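Local coordinates for protein Phospholipase/Carboxylesterase (Haliangium ochraceum, PDB 4Q82) that probably hydrolyses ester bonds of carboxylic esters or phospholipids, as a serine hydrolase of the alpha/beta-hydrolase type, at residues Ala206-Gly212 with Arg240-Thr246. Residues are numbered along the deposited sequence; the frame is centred on the assembly and turned at random.
Sequences AQVPIWG and RADQQLT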
ATOM      1  N   ALA A 206     -13.114  -5.646  10.759  1.00 24.74           N
ATOM      2  CA  ALA A 206     -13.414  -4.215  10.896  1.00 25.61           C
ATOM      3  C   ALA A 206     -12.556  -3.534  11.972  1.00 26.70           C
ATOM      4  O   ALA A 206     -12.637  -2.314  12.173  1.00 25.81           O
ATOM      5  CB  ALA A 206     -14.893  -4.011  11.190  1.00 26.55           C
ATOM      6  N   GLN A 207     -11.717  -4.311  12.647  1.00 27.97           N
ATOM      7  CA  GLN A 207     -10.779  -3.734  13.598  1.00 29.02           C
ATOM      8  C   GLN A 207      -9.558  -3.103  12.914  1.00 26.70           C
ATOM      9  O   GLN A 207      -8.802  -2.360  13.535  1.00 26.09           O
ATOM     10  CB  GLN A 207     -10.343  -4.793  14.606  1.00 32.37           C
ATOM     11  CG  GLN A 207     -11.474  -5.216  15.551  1.00 35.80           C
ATOM     12  CD  GLN A 207     -12.039  -4.052  16.348  1.00 38.35           C
ATOM     13  OE1 GLN A 207     -13.241  -3.766  16.297  1.00 39.06           O
ATOM     14  NE2 GLN A 207     -11.178  -3.390  17.112  1.00 39.75           N
ATOM     15  N   VAL A 208      -9.380  -3.388  11.630  1.00 23.81           N
ATOM     16  CA  VAL A 208      -8.343  -2.739  10.829  1.00 23.40           C
ATOM     17  C   VAL A 208      -8.960  -1.631   9.974  1.00 22.67           C
ATOM     18  O   VAL A 208      -9.896  -1.888   9.235  1.00 22.59           O
ATOM     19  CB  VAL A 208      -7.657  -3.754   9.894  1.00 22.58           C
ATOM     20  CG1 VAL A 208      -6.621  -3.073   9.034  1.00 21.28           C
ATOM     21  CG2 VAL A 208      -7.024  -4.871  10.710  1.00 24.67           C
ATOM     22  N   PRO A 209      -8.440  -0.397  10.070  1.00 22.26           N
ATOM     23  CA  PRO A 209      -9.005   0.678   9.250  1.00 21.06           C
ATOM     24  C   PRO A 209      -8.648   0.457   7.789  1.00 19.68           C
ATOM     25  O   PRO A 209      -7.465   0.254   7.486  1.00 18.40           O
ATOM     26  CB  PRO A 209      -8.334   1.958   9.795  1.00 21.43           C
ATOM     27  CG  PRO A 209      -7.673   1.557  11.084  1.00 23.84           C
ATOM     28  CD  PRO A 209      -7.379   0.081  10.975  1.00 23.26           C
ATOM     29  N   ILE A 210      -9.650   0.449   6.912  1.00 19.52           N
ATOM     30  CA  ILE A 210      -9.414   0.247   5.490  1.00 17.03           C
ATOM     31  C   ILE A 210     -10.174   1.282   4.651  1.00 15.65           C
ATOM     32  O   ILE A 210     -11.337   1.604   4.937  1.00 15.41           O
ATOM     33  CB  ILE A 210      -9.832  -1.182   5.035  1.00 16.90           C
ATOM     34  CG1 ILE A 210      -9.147  -2.242   5.907  1.00 17.63           C
ATOM     35  CG2 ILE A 210      -9.491  -1.355   3.528  1.00 14.25           C
ATOM     36  CD1 ILE A 210      -9.621  -3.697   5.630  1.00 20.07           C
ATOM     37  N   TRP A 211      -9.501   1.827   3.641  1.00 14.60           N
ATOM     38  CA  TRP A 211     -10.167   2.643   2.634  1.00 14.20           C
ATOM     39  C   TRP A 211     -10.030   1.913   1.307  1.00 14.17           C
ATOM     40  O   TRP A 211      -8.921   1.759   0.773  1.00 14.87           O
ATOM     41  CB  TRP A 211      -9.550   4.041   2.566  1.00 15.47           C
ATOM     42  CG  TRP A 211     -10.333   5.053   1.769  1.00 14.72           C
ATOM     43  CD1 TRP A 211     -11.352   4.814   0.890  1.00 14.54           C
ATOM     44  CD2 TRP A 211     -10.136   6.469   1.794  1.00 14.93           C
ATOM     45  NE1 TRP A 211     -11.802   6.022   0.357  1.00 13.96           N
ATOM     46  CE2 TRP A 211     -11.073   7.046   0.916  1.00 14.83           C
ATOM     47  CE3 TRP A 211      -9.252   7.310   2.492  1.00 15.53           C
ATOM     48  CZ2 TRP A 211     -11.155   8.433   0.708  1.00 15.05           C
ATOM     49  CZ3 TRP A 211      -9.323   8.687   2.286  1.00 17.08           C
ATOM     50  CH2 TRP A 211     -10.273   9.237   1.403  1.00 16.30           C
ATOM     51  N   GLY A 212     -11.156   1.426   0.787  1.00 12.86           N
ATOM     52  CA  GLY A 212     -11.154   0.691  -0.468  1.00 12.68           C
ATOM     53  C   GLY A 212     -11.634   1.586  -1.598  1.00 13.06           C
ATOM     54  O   GLY A 212     -12.548   2.414  -1.407  1.00 14.41           O
ATOM     55  N   ARG A 240     -15.473   0.069  16.189  1.00 34.97           N
ATOM     56  CA  ARG A 240     -14.717  -0.527  15.097  1.00 32.06           C
ATOM     57  C   ARG A 240     -13.820   0.548  14.506  1.00 30.37           C
ATOM     58  O   ARG A 240     -14.018   1.737  14.763  1.00 30.82           O
ATOM     59  CB  ARG A 240     -15.642  -1.110  14.023  1.00 30.51           C
ATOM     60  CG  ARG A 240     -16.510  -0.072  13.312  1.00 29.62           C
ATOM     61  CD  ARG A 240     -16.739  -0.447  11.842  1.00 27.88           C
ATOM     62  NE  ARG A 240     -17.822   0.322  11.211  1.00 27.25           N
ATOM     63  CZ  ARG A 240     -17.685   1.554  10.732  1.00 26.86           C
ATOM     64  NH1 ARG A 240     -16.520   2.191  10.824  1.00 24.91           N
ATOM     65  NH2 ARG A 240     -18.715   2.155  10.159  1.00 27.40           N
ATOM     66  N   ALA A 241     -12.823   0.133  13.738  1.00 28.79           N
ATOM     67  CA  ALA A 241     -11.959   1.085  13.054  1.00 27.04           C
ATOM     68  C   ALA A 241     -12.745   1.839  11.984  1.00 26.14           C
ATOM     69  O   ALA A 241     -13.811   1.378  11.558  1.00 25.31           O
ATOM     70  CB  ALA A 241     -10.772   0.358  12.423  1.00 25.81           C
ATOM     71  N   ASP A 242     -12.224   2.992  11.572  0.54 25.55           N
ATOM     72  CA  ASP A 242     -12.774   3.741  10.450  0.54 24.64           C
ATOM     73  C   ASP A 242     -12.786   2.861   9.203  0.54 22.83           C
ATOM     74  O   ASP A 242     -11.856   2.091   8.976  0.54 22.09           O
ATOM     75  CB  ASP A 242     -11.955   5.010  10.179  0.54 24.36           C
ATOM     76  CG  ASP A 242     -11.966   5.990  11.349  0.54 26.10           C
ATOM     77  OD1 ASP A 242     -12.875   5.931  12.204  0.54 27.26           O
ATOM     78  OD2 ASP A 242     -11.055   6.840  11.401  0.54 26.04           O
ATOM     79  N   GLN A 243     -13.838   2.974   8.401  1.00 22.31           N
ATOM     80  CA  GLN A 243     -13.948   2.210   7.160  1.00 21.56           C
ATOM     81  C   GLN A 243     -14.455   3.159   6.071  1.00 21.35           C
ATOM     82  O   GLN A 243     -15.421   3.896   6.295  1.00 22.66           O
ATOM     83  CB  GLN A 243     -14.905   1.013   7.351  1.00 21.47           C
ATOM     84  CG  GLN A 243     -14.533   0.073   8.497  1.00 21.80           C
ATOM     85  CD  GLN A 243     -13.210  -0.635   8.262  1.00 21.24           C
ATOM     86  OE1 GLN A 243     -12.717  -0.699   7.133  1.00 19.59           O
ATOM     87  NE2 GLN A 243     -12.624  -1.162   9.325  1.00 22.06           N
ATOM     88  N   GLN A 244     -13.806   3.183   4.911  1.00 19.74           N
ATOM     89  CA  GLN A 244     -14.252   4.078   3.843  1.00 19.74           C
ATOM     90  C   GLN A 244     -14.285   3.389   2.502  1.00 17.14           C
ATOM     91  O   GLN A 244     -13.463   2.513   2.201  1.00 16.63           O
ATOM     92  CB  GLN A 244     -13.358   5.309   3.724  1.00 22.10           C
ATOM     93  CG  GLN A 244     -13.575   6.366   4.792  1.00 28.07           C
ATOM     94  CD  GLN A 244     -13.057   7.704   4.297  1.00 32.33           C
ATOM     95  OE1 GLN A 244     -13.726   8.389   3.515  1.00 34.53           O
ATOM     96  NE2 GLN A 244     -11.836   8.048   4.686  1.00 32.96           N
ATOM     97  N   LEU A 245     -15.250   3.784   1.683  1.00 15.85           N
ATOM     98  CA  LEU A 245     -15.379   3.175   0.349  1.00 15.68           C
ATOM     99  C   LEU A 245     -15.522   4.292  -0.685  1.00 15.62           C
ATOM    100  O   LEU A 245     -16.362   5.201  -0.517  1.00 16.93           O
ATOM    101  CB  LEU A 245     -16.606   2.252   0.298  1.00 16.98           C
ATOM    102  CG  LEU A 245     -17.049   1.828  -1.104  1.00 16.20           C
ATOM    103  CD1 LEU A 245     -15.991   0.908  -1.760  1.00 14.86           C
ATOM    104  CD2 LEU A 245     -18.418   1.105  -1.099  1.00 17.73           C
ATOM    105  N   THR A 246     -14.748   4.218  -1.758  1.00 13.71           N
ATOM    106  CA  THR A 246     -14.848   5.211  -2.822  1.00 13.02           C
ATOM    107  C   THR A 246     -15.076   4.475  -4.109  1.00 13.49           C
ATOM    108  O   THR A 246     -14.280   3.619  -4.465  1.00 13.20           O
ATOM    109  CB  THR A 246     -13.577   6.050  -2.922  1.00 13.60           C
ATOM    110  OG1 THR A 246     -13.504   6.878  -1.758  1.00 14.93           O
ATOM    111  CG2 THR A 246     -13.604   6.947  -4.175  1.00 12.83           C
TER
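Gln-243 NE2 donates to Val-208 O at 2.8 Å, the partner close to the plane of the side-chain amide, and Trp-211 NE1 gives an in-plane bond of 2.8 Å to Thr-246 OG1. Both clasp the last two parallel strands of an alpha/beta-hydrolase-like sheet, an example of how a beta-alpha-beta crossover, here through helix 224-235, sets parallel strands side by side. Bent at chi2 (-65°), the Gln-243 chain turns its amide towards residues 206-210, where OE1 accepts a hydrogen bond from Ile-210 N, which lies above the carbonyl plane of that amide, and NE2 adds a weak bond to Ala-206 O. One amide thus bridges three backbone groups just where regular pairing begins. From there the ladder runs through Gln-244 N to Ile-210 O and on to Thr-246.

On the face carrying Trp-211, the Gln-244 amide stacks at 27° to the indole, NE2 over the six-membered rim near CE3 and CZ3, while Trp-271 meets the indole edge-to-face. Were Trp-211 cut back to an alanine, Thr-246 OG1 would probably lose its indole donor and Gln-244 its platform. Just ahead of both strands, Ala-241 CB packs against Pro-209 CG at 3.6 Å. Gln-244 CB makes a CH-pi contact 3.6 Å from the five-membered-ring centroid of Trp-211.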